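Local coordinates for uncharacterized oxidoreductase yvaA (Bacillus subtilis subsp. subtilis, PDB 3GDO), which catalyses the reversible NADPH-dependent reduction of scyllo-inosose to scyllo-inositol and cannot use NADH in place of NADPH, at residues 97-101 and 102-106; 135-139 and 140-144; 172-175 and 176-180. All blocks are in the same frame, centred on the assembly; numbering follows the deposited sequence.

Contact 1 of 3, residues 97-101 and 102-106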
loop_
_atom_site.group_PDB
_atom_site.type_symbol
_atom_site.label_atom_id
_atom_site.label_comp_id
_atom_site.label_asym_id
_atom_site.label_seq_id
_atom_site.Cartn_x
_atom_site.Cartn_y
_atom_site.Cartn_z
ATOM N N PRO B 97 2.882 -4.820 -23.360
ATOM C CA PRO B 97 1.808 -3.868 -23.413
ATOM C C PRO B 97 1.493 -3.670 -24.876
ATOM O O PRO B 97 2.411 -3.649 -25.692
ATOM C CB PRO B 97 2.433 -2.614 -22.802
ATOM C CG PRO B 97 3.893 -2.706 -23.214
ATOM C CD PRO B 97 4.187 -4.170 -23.089
ATOM N N MET B 98 0.208 -3.569 -25.200
ATOM C CA MET B 98 -0.261 -3.496 -26.599
ATOM C C MET B 98 0.566 -2.509 -27.458
ATOM O O MET B 98 1.217 -2.926 -28.411
ATOM C CB MET B 98 -1.766 -3.163 -26.604
ATOM C CG MET B 98 -2.470 -3.176 -27.965
ATOM S SD MET B 98 -4.190 -2.598 -27.781
ATOM C CE MET B 98 -4.653 -2.914 -29.510
ATOM N N THR B 99 0.540 -1.225 -27.115
ATOM C CA THR B 99 1.360 -0.198 -27.793
ATOM C C THR B 99 1.791 0.846 -26.757
ATOM O O THR B 99 1.350 0.780 -25.619
ATOM C CB THR B 99 0.548 0.557 -28.868
ATOM O OG1 THR B 99 -0.704 0.958 -28.307
ATOM C CG2 THR B 99 0.300 -0.322 -30.103
ATOM N N ALA B 100 2.585 1.843 -27.148
ATOM C CA ALA B 100 2.901 2.943 -26.242
ATOM C C ALA B 100 1.725 3.910 -25.990
ATOM O O ALA B 100 1.602 4.483 -24.902
ATOM C CB ALA B 100 4.146 3.711 -26.732
ATOM N N THR B 101 0.868 4.117 -27.000
ATOM C CA THR B 101 -0.233 5.078 -26.855
ATOM C C THR B 101 -1.557 4.415 -27.173
ATOM O O THR B 101 -1.617 3.435 -27.945
ATOM C CB THR B 101 -0.083 6.375 -27.751
ATOM O OG1 THR B 101 -0.087 6.012 -29.129
ATOM C CG2 THR B 101 1.214 7.162 -27.450
ATOM N N ALA B 102 -2.615 4.961 -26.587
ATOM C CA ALA B 102 -3.963 4.465 -26.815
ATOM C C ALA B 102 -4.399 4.672 -28.289
ATOM O O ALA B 102 -5.080 3.823 -28.861
ATOM C CB ALA B 102 -4.933 5.150 -25.852
ATOM N N GLU B 103 -3.986 5.806 -28.859
ATOM C CA GLU B 103 -4.242 6.225 -30.258
ATOM C C GLU B 103 -3.686 5.217 -31.271
ATOM O O GLU B 103 -4.348 4.868 -32.259
ATOM C CB GLU B 103 -3.606 7.625 -30.489
ATOM C CG GLU B 103 -4.343 8.576 -31.455
ATOM C CD GLU B 103 -3.894 10.078 -31.324
ATOM O OE1 GLU B 103 -3.707 10.776 -32.359
ATOM O OE2 GLU B 103 -3.740 10.574 -30.184
ATOM N N GLU B 104 -2.482 4.716 -31.018
ATOM C CA GLU B 104 -1.907 3.662 -31.846
ATOM C C GLU B 104 -2.727 2.390 -31.744
ATOM O O GLU B 104 -2.997 1.733 -32.751
ATOM C CB GLU B 104 -0.466 3.365 -31.451
ATOM C CG GLU B 104 0.459 4.539 -31.599
ATOM C CD GLU B 104 1.808 4.268 -30.945
ATOM O OE1 GLU B 104 1.891 4.219 -29.702
ATOM O OE2 GLU B 104 2.788 4.107 -31.681
ATOM N N GLY B 105 -3.110 2.033 -30.524
ATOM C CA GLY B 105 -3.981 0.893 -30.304
ATOM C C GLY B 105 -5.344 0.979 -30.993
ATOM O O GLY B 105 -5.831 -0.041 -31.529
ATOM N N GLU B 106 -5.982 2.161 -30.962
ATOM C CA GLU B 106 -7.312 2.359 -31.616
ATOM C C GLU B 106 -7.184 2.173 -33.135
ATOM O O GLU B 106 -8.026 1.509 -33.760
ATOM C CB GLU B 106 -7.944 3.731 -31.310
ATOM C CG GLU B 106 -8.365 3.970 -29.842
ATOM C CD GLU B 106 -9.741 3.383 -29.455
ATOM O OE1 GLU B 106 -10.368 2.619 -30.243
ATOM O OE2 GLU B 106 -10.204 3.699 -28.322
#
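Thr101 O is gripped from two faces of its carbonyl plane: Gly105 N donates to it at 3.3 Å along a nearly straight line (166° at the hydrogen), while Thr99 OG1 donates at 2.7 Å from the other face. The first is the ordinary i→i+4 bond of the first turn of helix 102-115; the second ties the preceding loop to that turn. Thr101 is the N-cap. With chi1 at 62°, its hydroxyl sits between the backbone N and the carbonyl carbon, where Thr101 OG1 can take a weak bond of 3.3 Å from Glu104 N. Thr101 OG1 also donates to Glu104 OE1 at 2.7 Å, arriving on the anti side of the carboxylate and 31° out of its plane. Glu104 OE1 accepts weakly from Thr101 N at 2.9 Å, closing a capping box at the start of a helix of the Rossmann domain. An alanine in place of Glu104 takes away the carboxylate, and Thr101 N would probably lose its side-chain acceptor and the Thr101 hydroxyl be freer to turn. Behind the box, Thr99 CB packs against Glu104 CB at 3.9 Å. The extended Met98 chain brings CE to 3.7 Å from Gly105 O, with SD where a CB on Gly105 would press against it. Ala102 N has its own acceptor, Glu334 of helix 323-342, and Met98 and Ala102 also touch that helix through Ile327 and Arg331.

Contact 2 of 3, residues 135-139 and 140-144; sequences KKLIS and EGSLE
Glu140 N donates to Lys136 O at 3.0 Å, the last of the regular helical bonds here, and the hydroxyl of Ser139 reaches Lys136 O from the same face of the carbonyl plane, with OG at 3.1 Å. Two further backbone bonds follow: Ser142 N to Leu137 O at 3.0 Å, almost in line with the carbonyl bond, and Gly141 N to Ile138 O, where the donor stands above the carbonyl plane, 59° out of it. The charged pair is looser. Lys136, its CG anti to the backbone N (chi1 -164°), runs extended beside Glu140, so that Glu140 OE2 lies 3.5 Å from Lys136 CE, with NZ only at long salt-bridge range, 4.0 Å. Apolar contacts lie beneath: Leu143 turns back to the helix, its CD1 4.2 Å from Leu137 CB and its CB 4.1 Å from Ile138 CG1. Leu137 and Leu143 continue onto Phe248 and Ser246 of strand 246-250, whereas Ile138 rests on Leu189 of helix 174-190. The 6→1 bond from Ser142 N around the 5→2 bond from Gly141 N, with the positive phi of Gly141 (70°) as C-prime residue, makes this a Schellman motif ending helix 129-139 before strand 146-152.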
loop_
_atom_site.group_PDB
_atom_site.type_symbol
_atom_site.label_atom_id
_atom_site.label_comp_id
_atom_site.label_asym_id
_atom_site.label_seq_id
_atom_site.Cartn_x
_atom_site.Cartn_y
_atom_site.Cartn_z
ATOM N N LYS B 135 -10.917 -14.686 -8.577
ATOM C CA LYS B 135 -12.168 -14.804 -9.359
ATOM C C LYS B 135 -13.089 -15.921 -8.825
ATOM O O LYS B 135 -14.302 -15.768 -8.781
ATOM C CB LYS B 135 -11.877 -15.021 -10.847
ATOM C CG LYS B 135 -11.556 -13.723 -11.575
ATOM C CD LYS B 135 -11.256 -13.942 -13.057
ATOM C CE LYS B 135 -12.484 -14.460 -13.815
ATOM N NZ LYS B 135 -12.293 -14.271 -15.259
ATOM N N LYS B 136 -12.504 -17.034 -8.410
ATOM C CA LYS B 136 -13.305 -18.104 -7.823
ATOM C C LYS B 136 -13.958 -17.680 -6.480
ATOM O O LYS B 136 -15.159 -17.937 -6.252
ATOM C CB LYS B 136 -12.474 -19.368 -7.671
ATOM C CG LYS B 136 -13.306 -20.609 -7.443
ATOM C CD LYS B 136 -12.433 -21.756 -7.001
ATOM C CE LYS B 136 -13.117 -23.095 -7.241
ATOM N NZ LYS B 136 -12.654 -24.071 -6.210
ATOM N N LEU B 137 -13.193 -17.000 -5.620
ATOM C CA LEU B 137 -13.751 -16.494 -4.377
ATOM C C LEU B 137 -14.845 -15.468 -4.626
ATOM O O LEU B 137 -15.860 -15.461 -3.915
ATOM C CB LEU B 137 -12.676 -15.895 -3.475
ATOM C CG LEU B 137 -11.678 -16.871 -2.889
ATOM C CD1 LEU B 137 -10.467 -16.111 -2.361
ATOM C CD2 LEU B 137 -12.331 -17.741 -1.796
ATOM N N ILE B 138 -14.651 -14.606 -5.618
ATOM C CA ILE B 138 -15.653 -13.598 -5.915
ATOM C C ILE B 138 -16.962 -14.290 -6.367
ATOM O O ILE B 138 -18.047 -13.970 -5.864
ATOM C CB ILE B 138 -15.148 -12.557 -6.955
ATOM C CG1 ILE B 138 -14.087 -11.648 -6.301
ATOM C CG2 ILE B 138 -16.321 -11.706 -7.516
ATOM C CD1 ILE B 138 -13.449 -10.655 -7.254
ATOM N N SER B 139 -16.841 -15.256 -7.278
ATOM C CA SER B 139 -18.024 -15.888 -7.874
ATOM C C SER B 139 -18.797 -16.712 -6.820
ATOM O O SER B 139 -20.014 -16.778 -6.854
ATOM C CB SER B 139 -17.644 -16.759 -9.063
ATOM O OG SER B 139 -17.132 -18.003 -8.604
ATOM N N GLU B 140 -18.083 -17.296 -5.863
ATOM C CA GLU B 140 -18.718 -18.060 -4.793
ATOM C C GLU B 140 -19.250 -17.184 -3.627
ATOM O O GLU B 140 -19.623 -17.711 -2.567
ATOM C CB GLU B 140 -17.742 -19.125 -4.306
ATOM C CG GLU B 140 -17.427 -20.169 -5.374
ATOM C CD GLU B 140 -16.411 -21.194 -4.900
ATOM O OE1 GLU B 140 -15.884 -21.015 -3.783
ATOM O OE2 GLU B 140 -16.116 -22.168 -5.643
ATOM N N GLY B 141 -19.284 -15.859 -3.822
ATOM C CA GLY B 141 -19.776 -14.927 -2.796
ATOM C C GLY B 141 -18.929 -14.716 -1.532
ATOM O O GLY B 141 -19.432 -14.196 -0.523
ATOM N N SER B 142 -17.651 -15.100 -1.568
ATOM C CA SER B 142 -16.804 -15.040 -0.364
ATOM C C SER B 142 -16.000 -13.732 -0.281
ATOM O O SER B 142 -15.188 -13.550 0.641
ATOM C CB SER B 142 -15.865 -16.252 -0.296
ATOM O OG SER B 142 -16.574 -17.475 -0.491
ATOM N N LEU B 143 -16.254 -12.830 -1.229
ATOM C CA LEU B 143 -15.578 -11.542 -1.302
ATOM C C LEU B 143 -16.521 -10.484 -1.837
ATOM O O LEU B 143 -16.242 -9.867 -2.857
ATOM C CB LEU B 143 -14.350 -11.616 -2.233
ATOM C CG LEU B 143 -12.972 -11.887 -1.642
ATOM C CD1 LEU B 143 -11.878 -11.799 -2.725
ATOM C CD2 LEU B 143 -12.664 -10.916 -0.486
ATOM N N GLU B 144 -17.626 -10.268 -1.141
ATOM C CA GLU B 144 -18.655 -9.277 -1.517
ATOM C C GLU B 144 -18.317 -7.808 -1.250
ATOM O O GLU B 144 -17.662 -7.480 -0.238
ATOM C CB GLU B 144 -19.965 -9.600 -0.787
ATOM C CG GLU B 144 -20.555 -10.972 -1.142
ATOM C CD GLU B 144 -21.265 -10.960 -2.500
ATOM O OE1 GLU B 144 -22.208 -10.149 -2.680
ATOM O OE2 GLU B 144 -20.873 -11.763 -3.386
#

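Contact 3 of 3, residues 172-175 and 176-180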
loop_
_atom_site.group_PDB
_atom_site.type_symbol
_atom_site.label_atom_id
_atom_site.label_comp_id
_atom_site.label_asym_id
_atom_site.label_seq_id
_atom_site.Cartn_x
_atom_site.Cartn_y
_atom_site.Cartn_z
ATOM N N THR B 172 8.848 1.716 -22.483
ATOM C CA THR B 172 9.893 1.114 -21.606
ATOM C C THR B 172 9.524 1.247 -20.114
ATOM O O THR B 172 8.633 2.009 -19.755
ATOM C CB THR B 172 11.242 1.816 -21.790
ATOM O OG1 THR B 172 11.050 3.220 -21.563
ATOM C CG2 THR B 172 11.819 1.596 -23.214
ATOM N N GLY B 173 10.220 0.533 -19.248
ATOM C CA GLY B 173 10.087 0.776 -17.798
ATOM C C GLY B 173 9.073 -0.169 -17.179
ATOM O O GLY B 173 8.376 -0.914 -17.896
ATOM N N THR B 174 8.939 -0.116 -15.854
ATOM C CA THR B 174 8.206 -1.177 -15.176
ATOM C C THR B 174 6.676 -0.977 -15.165
ATOM O O THR B 174 5.955 -1.940 -14.926
ATOM C CB THR B 174 8.650 -1.313 -13.719
ATOM O OG1 THR B 174 8.569 -0.014 -13.133
ATOM C CG2 THR B 174 10.105 -1.932 -13.598
ATOM N N LEU B 175 6.185 0.235 -15.370
ATOM C CA LEU B 175 4.736 0.450 -15.445
ATOM C C LEU B 175 4.150 -0.211 -16.720
ATOM O O LEU B 175 3.136 -0.924 -16.669
ATOM C CB LEU B 175 4.395 1.960 -15.377
ATOM C CG LEU B 175 2.934 2.362 -15.579
ATOM C CD1 LEU B 175 1.995 1.724 -14.516
ATOM C CD2 LEU B 175 2.770 3.901 -15.654
ATOM N N TYR B 176 4.807 -0.002 -17.864
ATOM C CA TYR B 176 4.445 -0.760 -19.071
ATOM C C TYR B 176 4.678 -2.257 -18.910
ATOM O O TYR B 176 3.815 -3.068 -19.243
ATOM C CB TYR B 176 5.252 -0.297 -20.275
ATOM C CG TYR B 176 4.706 0.968 -20.905
ATOM C CD1 TYR B 176 5.311 2.205 -20.670
ATOM C CD2 TYR B 176 3.601 0.907 -21.735
ATOM C CE1 TYR B 176 4.816 3.371 -21.286
ATOM C CE2 TYR B 176 3.082 2.061 -22.345
ATOM C CZ TYR B 176 3.689 3.276 -22.119
ATOM O OH TYR B 176 3.154 4.404 -22.727
ATOM N N ASP B 177 5.828 -2.630 -18.389
ATOM C CA ASP B 177 6.183 -4.034 -18.390
ATOM C C ASP B 177 5.454 -4.862 -17.309
ATOM O O ASP B 177 4.976 -5.962 -17.580
ATOM C CB ASP B 177 7.678 -4.190 -18.237
ATOM C CG ASP B 177 8.105 -5.620 -18.352
ATOM O OD1 ASP B 177 7.429 -6.408 -19.062
ATOM O OD2 ASP B 177 9.114 -5.985 -17.746
ATOM N N LEU B 178 5.324 -4.324 -16.111
ATOM C CA LEU B 178 4.726 -5.073 -14.988
ATOM C C LEU B 178 3.381 -4.502 -14.627
ATOM O O LEU B 178 2.424 -5.254 -14.407
ATOM C CB LEU B 178 5.640 -5.031 -13.744
ATOM C CG LEU B 178 7.110 -5.475 -13.877
ATOM C CD1 LEU B 178 7.747 -5.524 -12.473
ATOM C CD2 LEU B 178 7.330 -6.766 -14.585
ATOM N N GLY B 179 3.310 -3.167 -14.565
ATOM C CA GLY B 179 2.063 -2.487 -14.223
ATOM C C GLY B 179 0.909 -2.907 -15.124
ATOM O O GLY B 179 -0.220 -3.065 -14.643
ATOM N N SER B 180 1.212 -3.130 -16.409
ATOM C CA SER B 180 0.191 -3.515 -17.386
ATOM C C SER B 180 -0.563 -4.779 -16.953
ATOM O O SER B 180 -1.785 -4.846 -17.039
ATOM C CB SER B 180 0.769 -3.608 -18.819
ATOM O OG SER B 180 1.735 -4.624 -18.942
HETATM O O HOH W 1 6.953 2.239 -17.627
#
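Tyr176 lies just inside the first turn of helix 174-190 of the C-terminal alpha/beta domain, whose N-cap is Gly173, and its ring swings back beside the residues leading into the helix. CB, 3.7 Å from Leu175 C, starts out away from those residues. The first torsion (chi1 -80°) sets CG anti to the carbonyl carbon and beside the backbone N, which turns the ring back to Thr172. There CD1 comes within 3.5 Å of Thr172 O, which lies at the ring edge, near its plane. The side chain also touches Ile333 and Met337 of helix 323-342, and the tip, OH, is hydrogen-bonded to Ala100 O in the loop before helix 102-115. The backbone end of Tyr176 is tied to Thr172 as well: one water donates to Thr172 O and accepts from Tyr176 N at 3.1 Å. Asp177 N donates to Gly173 O, the first bond of the helix, while the Asp177 carboxylate pairs with Lys96. Gly173 has a positive phi (95°), and a side chain there would collide with the carbonyl oxygen of Thr172. The next carbonyl, Thr174 O, takes both Leu178 N (i→i+4) and Gly179 N (i→i+5), the latter the bond of the wider pi-type turn. Gly179 N lies in the carbonyl plane of Thr174 O at 2.9 Å, and Leu178 N stands 38° above that plane, 2.7 Å from Thr174 O. At Gly179 a CB would clash with Leu175 O. On the next residue, the Ser180 hydroxyl bends back along the helix and donates from OG to Tyr176 O at 2.6 Å.

How the contacts relate
Along the chain the contacts come in series: contact 1 opens helix 102-115 in the Rossmann-fold part, contact 2 ends helix 129-139, and contact 3 opens helix 174-190, the last two in the C-terminal alpha/beta part. Contacts 1 and 3, with centres about 14 Å apart, touch each other, and both also pack on helix 323-342, so two helix starts meet where the two parts of the oxidoreductase join. Contact 2 stands apart, its centre about 32 Å from that of contact 1 and 28 Å from that of contact 3. It is still linked to contact 3 through helix 174-190, whose later residue Leu189 receives Ile138.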